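Local coordinates for conserved hypothetical protein (Bacteroides thetaiotaomicron, PDB 2FB0) that is of unknown function but may be an oxidoreductase of the antibiotic biosynthesis monooxygenase family, with a dimeric alpha-beta barrel fold, at residues M4-V9 and M54-W59; K26-C31 and I39-F44; N8-V13 and K88-E93. All coordinates share one frame; numbering follows the deposited sequence.

Interaction 1 (M4-V9 and M54-W59); sequences MIRLNV and MICETW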
loop_
_atom_site.group_PDB
_atom_site.type_symbol
_atom_site.label_atom_id
_atom_site.label_comp_id
_atom_site.label_asym_id
_atom_site.label_seq_id
_atom_site.Cartn_x
_atom_site.Cartn_y
_atom_site.Cartn_z
HETATM N N MSE A 4 -1.100 -13.631 10.952
HETATM C CA MSE A 4 -0.225 -12.601 10.397
HETATM C C MSE A 4 -0.905 -11.231 10.514
HETATM O O MSE A 4 -2.131 -11.137 10.614
HETATM C CB MSE A 4 0.141 -12.882 8.938
HETATM C CG MSE A 4 1.217 -13.961 8.754
HETATM SE SE MSE A 4 1.549 -14.177 6.879
HETATM C CE MSE A 4 -0.113 -14.987 6.393
ATOM N N ILE A 5 -0.096 -10.180 10.524
ATOM C CA ILE A 5 -0.609 -8.821 10.656
ATOM C C ILE A 5 -0.156 -7.999 9.460
ATOM O O ILE A 5 1.028 -7.992 9.111
ATOM C CB ILE A 5 -0.125 -8.152 11.969
ATOM C CG1 ILE A 5 -0.758 -8.839 13.185
ATOM C CG2 ILE A 5 -0.439 -6.647 11.978
ATOM C CD1 ILE A 5 -0.132 -8.440 14.508
ATOM N N ARG A 6 -1.111 -7.321 8.838
ATOM C CA ARG A 6 -0.826 -6.390 7.755
ATOM C C ARG A 6 -0.913 -4.958 8.292
ATOM O O ARG A 6 -1.919 -4.578 8.897
ATOM C CB ARG A 6 -1.813 -6.597 6.592
ATOM C CG ARG A 6 -1.818 -5.482 5.516
ATOM C CD ARG A 6 -0.463 -5.305 4.792
ATOM N NE ARG A 6 0.138 -6.588 4.412
ATOM C CZ ARG A 6 -0.249 -7.310 3.358
ATOM N NH1 ARG A 6 -1.214 -6.859 2.552
ATOM N NH2 ARG A 6 0.353 -8.474 3.087
ATOM N N LEU A 7 0.140 -4.171 8.070
ATOM C CA LEU A 7 0.086 -2.727 8.342
ATOM C C LEU A 7 0.108 -1.940 7.047
ATOM O O LEU A 7 0.872 -2.261 6.134
ATOM C CB LEU A 7 1.243 -2.261 9.241
ATOM C CG LEU A 7 1.497 -2.956 10.590
ATOM C CD1 LEU A 7 2.593 -2.223 11.349
ATOM C CD2 LEU A 7 0.243 -2.977 11.425
ATOM N N ASN A 8 -0.760 -0.935 6.974
ATOM C CA ASN A 8 -0.707 0.104 5.964
ATOM C C ASN A 8 -0.455 1.430 6.685
ATOM O O ASN A 8 -1.311 1.909 7.436
ATOM C CB ASN A 8 -2.026 0.202 5.189
ATOM C CG ASN A 8 -2.332 -1.044 4.327
ATOM O OD1 ASN A 8 -1.473 -1.919 4.101
ATOM N ND2 ASN A 8 -3.562 -1.120 3.850
ATOM N N VAL A 9 0.714 2.018 6.454
ATOM C CA VAL A 9 1.112 3.237 7.156
ATOM C C VAL A 9 1.199 4.355 6.132
ATOM O O VAL A 9 2.087 4.358 5.280
ATOM C CB VAL A 9 2.453 3.051 7.901
ATOM C CG1 VAL A 9 2.832 4.335 8.663
ATOM C CG2 VAL A 9 2.377 1.858 8.885
HETATM N N MSE A 54 3.299 5.512 1.293
HETATM C CA MSE A 54 2.826 4.559 2.278
HETATM C C MSE A 54 3.842 3.472 2.527
HETATM O O MSE A 54 4.698 3.195 1.681
HETATM C CB MSE A 54 1.453 3.972 1.901
HETATM C CG MSE A 54 1.427 3.113 0.637
HETATM SE SE MSE A 54 -0.241 2.085 0.545
HETATM C CE MSE A 54 0.162 1.030 2.176
ATOM N N ILE A 55 3.770 2.900 3.719
ATOM C CA ILE A 55 4.599 1.772 4.088
ATOM C C ILE A 55 3.648 0.597 4.257
ATOM O O ILE A 55 2.658 0.686 4.987
ATOM C CB ILE A 55 5.402 2.020 5.389
ATOM C CG1 ILE A 55 6.255 3.298 5.272
ATOM C CG2 ILE A 55 6.331 0.839 5.662
ATOM C CD1 ILE A 55 6.953 3.710 6.596
ATOM N N CYS A 56 3.918 -0.472 3.516
ATOM C CA CYS A 56 3.147 -1.700 3.606
ATOM C C CYS A 56 4.003 -2.750 4.304
ATOM O O CYS A 56 5.152 -2.967 3.925
ATOM C CB CYS A 56 2.761 -2.187 2.208
ATOM S SG CYS A 56 1.486 -3.465 2.253
ATOM N N GLU A 57 3.454 -3.390 5.331
ATOM C CA GLU A 57 4.224 -4.336 6.127
ATOM C C GLU A 57 3.408 -5.578 6.369
ATOM O O GLU A 57 2.198 -5.503 6.488
ATOM C CB GLU A 57 4.596 -3.730 7.486
ATOM C CG GLU A 57 5.092 -2.305 7.375
ATOM C CD GLU A 57 5.288 -1.620 8.706
ATOM O OE1 GLU A 57 5.520 -2.299 9.726
ATOM O OE2 GLU A 57 5.227 -0.377 8.710
ATOM N N THR A 58 4.087 -6.718 6.466
ATOM C CA THR A 58 3.456 -7.929 6.961
ATOM C C THR A 58 4.325 -8.522 8.057
ATOM O O THR A 58 5.528 -8.733 7.868
ATOM C CB THR A 58 3.244 -8.961 5.845
ATOM O OG1 THR A 58 2.587 -8.322 4.752
ATOM C CG2 THR A 58 2.399 -10.153 6.339
ATOM N N TRP A 59 3.696 -8.783 9.197
ATOM C CA TRP A 59 4.368 -9.310 10.372
ATOM C C TRP A 59 3.827 -10.689 10.675
ATOM O O TRP A 59 2.632 -10.940 10.515
ATOM C CB TRP A 59 4.217 -8.356 11.571
ATOM C CG TRP A 59 5.016 -7.124 11.302
ATOM C CD1 TRP A 59 4.571 -5.959 10.734
ATOM C CD2 TRP A 59 6.423 -6.973 11.482
ATOM N NE1 TRP A 59 5.624 -5.083 10.570
ATOM C CE2 TRP A 59 6.769 -5.684 11.022
ATOM C CE3 TRP A 59 7.431 -7.805 11.998
ATOM C CZ2 TRP A 59 8.077 -5.200 11.075
ATOM C CZ3 TRP A 59 8.729 -7.323 12.046
ATOM C CH2 TRP A 59 9.041 -6.036 11.580
#

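Interaction 2 (K26-C31 and I39-F44); sequences KELTAC and IAYDTF. With ACT (acetate ion), chain B.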
loop_
_atom_site.group_PDB
_atom_site.type_symbol
_atom_site.label_atom_id
_atom_site.label_comp_id
_atom_site.label_asym_id
_atom_site.label_seq_id
_atom_site.Cartn_x
_atom_site.Cartn_y
_atom_site.Cartn_z
ATOM N N LYS A 26 12.878 3.996 3.281
ATOM C CA LYS A 26 13.717 3.027 2.577
ATOM C C LYS A 26 14.786 2.404 3.464
ATOM O O LYS A 26 15.019 1.198 3.392
ATOM C CB LYS A 26 14.345 3.657 1.339
ATOM C CG LYS A 26 13.371 3.796 0.175
ATOM C CD LYS A 26 13.928 4.704 -0.917
ATOM C CE LYS A 26 15.130 4.099 -1.616
ATOM N NZ LYS A 26 15.586 5.052 -2.679
ATOM N N GLU A 27 15.421 3.224 4.302
ATOM C CA GLU A 27 16.411 2.737 5.258
ATOM C C GLU A 27 15.762 1.831 6.304
ATOM O O GLU A 27 16.305 0.782 6.640
ATOM C CB GLU A 27 17.158 3.909 5.912
ATOM C CG GLU A 27 17.690 4.897 4.885
ATOM C CD GLU A 27 18.635 5.925 5.468
ATOM O OE1 GLU A 27 18.164 6.865 6.139
ATOM O OE2 GLU A 27 19.855 5.808 5.230
ATOM N N LEU A 28 14.588 2.229 6.790
ATOM C CA LEU A 28 13.825 1.437 7.751
ATOM C C LEU A 28 13.357 0.106 7.104
ATOM O O LEU A 28 13.311 -0.933 7.760
ATOM C CB LEU A 28 12.627 2.239 8.304
ATOM C CG LEU A 28 11.731 1.552 9.350
ATOM C CD1 LEU A 28 12.538 1.032 10.558
ATOM C CD2 LEU A 28 10.586 2.464 9.805
ATOM N N THR A 29 13.030 0.162 5.817
ATOM C CA THR A 29 12.642 -1.030 5.047
ATOM C C THR A 29 13.786 -2.066 5.033
ATOM O O THR A 29 13.579 -3.215 5.385
ATOM C CB THR A 29 12.209 -0.650 3.602
ATOM O OG1 THR A 29 11.033 0.173 3.646
ATOM C CG2 THR A 29 11.935 -1.907 2.743
ATOM N N ALA A 30 14.991 -1.637 4.664
ATOM C CA ALA A 30 16.159 -2.532 4.673
ATOM C C ALA A 30 16.430 -3.122 6.059
ATOM O O ALA A 30 16.742 -4.305 6.175
ATOM C CB ALA A 30 17.414 -1.805 4.113
ATOM N N CYS A 31 16.294 -2.309 7.113
ATOM C CA CYS A 31 16.515 -2.775 8.485
ATOM C C CYS A 31 15.464 -3.795 8.939
ATOM O O CYS A 31 15.800 -4.834 9.513
ATOM C CB CYS A 31 16.503 -1.601 9.472
ATOM S SG CYS A 31 17.907 -0.504 9.356
ATOM N N ILE A 39 7.700 -10.480 7.559
ATOM C CA ILE A 39 7.378 -11.250 6.359
ATOM C C ILE A 39 7.546 -10.400 5.094
ATOM O O ILE A 39 8.114 -10.864 4.086
ATOM C CB ILE A 39 5.991 -11.923 6.508
ATOM C CG1 ILE A 39 6.131 -13.053 7.538
ATOM C CG2 ILE A 39 5.465 -12.430 5.154
ATOM C CD1 ILE A 39 4.866 -13.642 7.990
ATOM N N ALA A 40 7.111 -9.142 5.168
ATOM C CA ALA A 40 7.235 -8.209 4.051
ATOM C C ALA A 40 7.280 -6.772 4.567
ATOM O O ALA A 40 6.725 -6.460 5.623
ATOM C CB ALA A 40 6.065 -8.374 3.076
ATOM N N TYR A 41 7.939 -5.901 3.810
ATOM C CA TYR A 41 8.062 -4.521 4.202
ATOM C C TYR A 41 8.560 -3.771 2.988
ATOM O O TYR A 41 9.574 -4.142 2.413
ATOM C CB TYR A 41 9.065 -4.406 5.363
ATOM C CG TYR A 41 8.956 -3.146 6.198
ATOM C CD1 TYR A 41 8.607 -3.212 7.546
ATOM C CD2 TYR A 41 9.210 -1.888 5.640
ATOM C CE1 TYR A 41 8.531 -2.044 8.340
ATOM C CE2 TYR A 41 9.132 -0.719 6.417
ATOM C CZ TYR A 41 8.792 -0.806 7.755
ATOM O OH TYR A 41 8.696 0.355 8.499
ATOM N N ASP A 42 7.846 -2.722 2.591
ATOM C CA ASP A 42 8.307 -1.888 1.485
ATOM C C ASP A 42 7.715 -0.490 1.575
ATOM O O ASP A 42 6.677 -0.286 2.196
ATOM C CB ASP A 42 7.978 -2.531 0.116
ATOM C CG ASP A 42 8.857 -2.000 -1.022
ATOM O OD1 ASP A 42 9.833 -1.256 -0.756
ATOM O OD2 ASP A 42 8.582 -2.340 -2.200
ATOM N N THR A 43 8.387 0.451 0.929
ATOM C CA THR A 43 7.943 1.835 0.819
ATOM C C THR A 43 7.384 2.061 -0.581
ATOM O O THR A 43 8.013 1.662 -1.553
ATOM C CB THR A 43 9.145 2.770 1.093
ATOM O OG1 THR A 43 9.682 2.446 2.384
ATOM C CG2 THR A 43 8.734 4.242 1.034
ATOM N N PHE A 44 6.203 2.679 -0.667
ATOM C CA PHE A 44 5.506 2.923 -1.925
ATOM C C PHE A 44 5.092 4.389 -2.013
ATOM O O PHE A 44 4.451 4.906 -1.094
ATOM C CB PHE A 44 4.207 2.103 -2.007
ATOM C CG PHE A 44 4.403 0.620 -2.008
ATOM C CD1 PHE A 44 4.434 -0.092 -3.214
ATOM C CD2 PHE A 44 4.522 -0.080 -0.811
ATOM C CE1 PHE A 44 4.608 -1.480 -3.218
ATOM C CE2 PHE A 44 4.692 -1.474 -0.813
ATOM C CZ PHE A 44 4.732 -2.168 -2.030
HETATM C C ACT B . 6.512 0.281 11.375
HETATM O O ACT B . 7.695 -0.023 11.081
HETATM O OXT ACT B . 5.895 -0.484 12.164
HETATM C CH3 ACT B . 5.863 1.509 10.838
#

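Interaction 3 (N8-V13 and K88-E93); sequences NVFVRV and KLEKFE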
loop_
_atom_site.group_PDB
_atom_site.type_symbol
_atom_site.label_atom_id
_atom_site.label_comp_id
_atom_site.label_asym_id
_atom_site.label_seq_id
_atom_site.Cartn_x
_atom_site.Cartn_y
_atom_site.Cartn_z
ATOM N N ASN A 8 -0.760 -0.935 6.974
ATOM C CA ASN A 8 -0.707 0.104 5.964
ATOM C C ASN A 8 -0.455 1.430 6.685
ATOM O O ASN A 8 -1.311 1.909 7.436
ATOM C CB ASN A 8 -2.026 0.202 5.189
ATOM C CG ASN A 8 -2.332 -1.044 4.327
ATOM O OD1 ASN A 8 -1.473 -1.919 4.101
ATOM N ND2 ASN A 8 -3.562 -1.120 3.850
ATOM N N VAL A 9 0.714 2.018 6.454
ATOM C CA VAL A 9 1.112 3.237 7.156
ATOM C C VAL A 9 1.199 4.355 6.132
ATOM O O VAL A 9 2.087 4.358 5.280
ATOM C CB VAL A 9 2.453 3.051 7.901
ATOM C CG1 VAL A 9 2.832 4.335 8.663
ATOM C CG2 VAL A 9 2.377 1.858 8.885
ATOM N N PHE A 10 0.235 5.267 6.186
ATOM C CA PHE A 10 0.139 6.358 5.221
ATOM C C PHE A 10 0.895 7.558 5.748
ATOM O O PHE A 10 0.809 7.876 6.929
ATOM C CB PHE A 10 -1.323 6.695 4.936
ATOM C CG PHE A 10 -2.112 5.512 4.433
ATOM C CD1 PHE A 10 -2.085 5.169 3.088
ATOM C CD2 PHE A 10 -2.851 4.731 5.314
ATOM C CE1 PHE A 10 -2.792 4.065 2.621
ATOM C CE2 PHE A 10 -3.571 3.616 4.856
ATOM C CZ PHE A 10 -3.534 3.287 3.499
ATOM N N VAL A 11 1.668 8.183 4.867
ATOM C CA VAL A 11 2.528 9.305 5.230
ATOM C C VAL A 11 2.219 10.490 4.317
ATOM O O VAL A 11 2.217 10.356 3.078
ATOM C CB VAL A 11 4.037 8.951 5.139
ATOM C CG1 VAL A 11 4.911 10.119 5.632
ATOM C CG2 VAL A 11 4.374 7.674 5.934
ATOM N N ARG A 12 1.928 11.638 4.928
ATOM C CA ARG A 12 1.747 12.885 4.189
ATOM C C ARG A 12 2.977 13.762 4.451
ATOM O O ARG A 12 3.347 13.991 5.606
ATOM C CB ARG A 12 0.445 13.589 4.612
ATOM C CG ARG A 12 -0.064 14.660 3.624
ATOM C CD ARG A 12 0.625 16.008 3.832
ATOM N NE ARG A 12 0.500 16.898 2.673
ATOM C CZ ARG A 12 1.118 18.072 2.544
ATOM N NH1 ARG A 12 1.915 18.533 3.509
ATOM N NH2 ARG A 12 0.938 18.787 1.439
ATOM N N VAL A 13 3.606 14.231 3.379
ATOM C CA VAL A 13 4.861 14.978 3.461
ATOM C C VAL A 13 4.910 16.099 2.409
ATOM O O VAL A 13 4.461 15.906 1.268
ATOM C CB VAL A 13 6.091 14.021 3.306
ATOM C CG1 VAL A 13 6.124 13.342 1.909
ATOM C CG2 VAL A 13 7.401 14.741 3.614
ATOM N N LYS A 88 -0.002 7.939 9.620
ATOM C CA LYS A 88 -1.198 7.264 10.131
ATOM C C LYS A 88 -1.084 5.760 9.901
ATOM O O LYS A 88 -1.081 5.291 8.758
ATOM C CB LYS A 88 -2.476 7.783 9.468
ATOM C CG LYS A 88 -3.751 7.083 10.000
ATOM C CD LYS A 88 -4.982 7.411 9.132
ATOM C CE LYS A 88 -6.250 6.736 9.668
ATOM N NZ LYS A 88 -7.470 7.380 9.090
ATOM N N LEU A 89 -1.029 5.016 10.995
ATOM C CA LEU A 89 -0.891 3.572 10.932
ATOM C C LEU A 89 -2.258 2.874 11.012
ATOM O O LEU A 89 -3.086 3.185 11.876
ATOM C CB LEU A 89 0.059 3.100 12.039
ATOM C CG LEU A 89 0.298 1.596 12.225
ATOM C CD1 LEU A 89 1.636 1.399 12.903
ATOM C CD2 LEU A 89 -0.820 0.984 13.050
ATOM N N GLU A 90 -2.494 1.948 10.087
ATOM C CA GLU A 90 -3.680 1.097 10.124
ATOM C C GLU A 90 -3.221 -0.363 10.163
ATOM O O GLU A 90 -2.316 -0.760 9.418
ATOM C CB GLU A 90 -4.601 1.356 8.926
ATOM C CG GLU A 90 -5.029 2.825 8.778
ATOM C CD GLU A 90 -6.144 3.036 7.770
ATOM O OE1 GLU A 90 -6.091 2.494 6.643
ATOM O OE2 GLU A 90 -7.093 3.766 8.111
ATOM N N LYS A 91 -3.847 -1.136 11.046
ATOM C CA LYS A 91 -3.490 -2.521 11.316
ATOM C C LYS A 91 -4.656 -3.464 11.002
ATOM O O LYS A 91 -5.802 -3.172 11.334
ATOM C CB LYS A 91 -3.071 -2.660 12.788
ATOM C CG LYS A 91 -3.001 -4.108 13.314
ATOM C CD LYS A 91 -1.980 -4.254 14.459
ATOM C CE LYS A 91 -2.353 -3.472 15.711
ATOM N NZ LYS A 91 -1.205 -3.445 16.698
ATOM N N PHE A 92 -4.352 -4.592 10.356
ATOM C CA PHE A 92 -5.355 -5.601 9.989
ATOM C C PHE A 92 -4.784 -6.998 10.261
ATOM O O PHE A 92 -3.579 -7.213 10.157
ATOM C CB PHE A 92 -5.715 -5.494 8.501
ATOM C CG PHE A 92 -6.133 -4.113 8.064
ATOM C CD1 PHE A 92 -5.189 -3.205 7.580
ATOM C CD2 PHE A 92 -7.475 -3.723 8.126
ATOM C CE1 PHE A 92 -5.574 -1.918 7.169
ATOM C CE2 PHE A 92 -7.863 -2.435 7.724
ATOM C CZ PHE A 92 -6.903 -1.540 7.244
ATOM N N GLU A 93 -5.650 -7.934 10.630
ATOM C CA GLU A 93 -5.235 -9.324 10.801
ATOM C C GLU A 93 -5.655 -10.145 9.592
ATOM O O GLU A 93 -6.725 -9.915 9.013
ATOM C CB GLU A 93 -5.844 -9.938 12.063
ATOM C CG GLU A 93 -5.236 -9.420 13.361
ATOM C CD GLU A 93 -5.550 -10.298 14.562
ATOM O OE1 GLU A 93 -6.026 -11.446 14.377
ATOM O OE2 GLU A 93 -5.311 -9.841 15.704
#

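Interaction 1 (M4-V9 and M54-W59)
Ile5 to Val9 pair with Ile55 to Trp59 as antiparallel strands, their short axes 4.7 Å apart. Six backbone hydrogen bonds join the hydrogen-bonded pairs Ile5–Trp59, Leu7–Glu57 and Val9–Ile55; the one from Ile55 N to Val9 O measures 2.7 Å. Between them the non-hydrogen-bonded pairs Arg6–Thr58 and Asn8–Cys56 close up through CA-H...O contacts. The polar grip lies on the face of Arg6, Asn8, Cys56 and Thr58. Bent at chi2 (61°) and chi3 (44°), the arginine folds back over the neighbouring strand and takes Thr58 OG1 side-on, with Arg6 NE at 3.0 Å and Arg6 NH2 at 2.8 Å, the hydroxyl near the guanidinium plane. A weak bond from Arg6 NE to Glu57 O adds to this. Arg6 NH2 also forms a salt bridge with Glu90 of the second subunit, and Asn8 bonds its own counterpart there. Cys56 SG rests 3.7 Å from Arg6 CD, while the selenomethionine Met54 lays its CE beside Asn8 CB at 3.8 Å. The other face is largely apolar, set around one carboxylate. Glu57 reaches across Leu7, with OE1 3.3 Å from Leu7 CD1, and OE2 approaches Val9 CG2. Trp59 NE1 donates to Glu57 OE1 at 2.9 Å and 171°, meeting the anti lone pair of the oxygen within the indole plane. His68 packs its ring against Trp59, and Leu65 touches both Leu7 and Trp59. The nearly straight indole bond would steady the glutamate among hydrocarbon neighbours, beside a bound acetate that may mark a pocket. Thus one face joins an intrachain Arg6–Thr58 grip to polar bonds of Arg6 and Asn8 with the second subunit, whereas the other holds a carboxylate whose OE1 is anchored by Trp59.

Interaction 2 (K26-C31 and I39-F44)
Thr29 meets Tyr41 and Thr43 where the helix segment 26-31 lies over the strand segment 39-44, the two running nearly antiparallel with axes 7.6 Å apart. With OG1 anti to the carbonyl carbon (chi1 -64°), the Thr29 hydroxyl accepts a 2.9 Å bond from Thr43 OG1 and is also bonded to Ala25 O, one helical turn back. Thr29 OG1 also stands at the edge of the Tyr41 ring, 3.4 Å from Tyr41 CD2. The methyl Thr29 CG2 turns to the strand backbone and comes within 3.3 Å of Tyr41 O. Tyr41 rises from the strand toward the helix, its CG anti to the backbone N (chi1 -160°), and the ring stretches past Thr29 to Leu28. There Leu28 CD2 presses on the phenol oxygen, 3.1 Å from Tyr41 OH, while Leu28 O lies over one ring face. Tyr41 OH gives a 2.8 Å hydrogen bond to the acetate O, which lies in the ring plane; the ion, probably from the crystallisation liquor, may mark a pocket and also bonds His68. Tyr41 rests on Ile55 and Glu57 of the next strand, and Leu28 reaches helix 72-84: this is the helix-on-sheet packing of an alpha-beta barrel subunit, over strand 38-46, outermost within this chain, where Phe44 continues the sheet into a strand of the second subunit.

Interaction 3 (N8-V13 and K88-E93)
Strand 86-93, at one border of the four-stranded antiparallel sheet, is bound here to strand 5-12 through Asn8, Val9 and Phe10. The pairs Asn8–Glu90 and Phe10–Lys88 are hydrogen-bonded, with Lys88 N to Phe10 O at 2.8 Å and Asn8 N to Glu90 O at 2.9 Å. Val9 and Leu89 form the non-hydrogen-bonded pair between them, their CA atoms 4.3 Å apart. Above it Val9 CG2 packs on Leu89 CG at 3.9 Å, on the face that Leu89 shares with Leu7. Such a sheet, with helices against one face and a second subunit against the other, is the framework of the dimeric alpha-beta barrel. The opposite face of this strand pair turns to that subunit. Phe10, its CG anti to the carbonyl carbon (chi1 -57°), brings the ring edge to Glu90: Phe10 CE2 stands 3.3 Å from Glu90 OE1, and the carboxylate is turned 82° from the ring. The same OE1 receives a salt bridge from Arg6 of the second subunit. Glu90 OE2 makes a long salt bridge with Lys88 NZ, at 3.8 Å. Farther along, the side chains of Phe92 and Asn8 cross at about a right angle, amide and ring planes 57° apart, with Phe92 CE1 4.0 Å from Asn8 ND2, which is hydrogen-bonded to Asn8 OD1 of the second subunit; Phe92 also meets Phe94 of that subunit edge-to-face.

The three contacts span one antiparallel sheet with strand order 38-46, 52-59, 5-12, 86-93. Interactions 1 and 3 share strand 5-12 and residues Asn8 and Val9, their centres about 8 Å apart; interaction 1 joins it to strand 52-59, interaction 3 to the border strand 86-93. Interaction 2, centred about 10 Å from interaction 1 and about 14 Å from interaction 3, ties helix 18-32 to strand 38-46, the other outer strand of this chain's part of the sheet. Along the chain it is nested within the loops closed by both others. Probable backbone hydrogen bonds, Thr58 N to Ala40 O and Met54 N to Phe44 O, link interactions 1 and 2. All three reach the second subunit, as expected for a dimeric alpha-beta barrel.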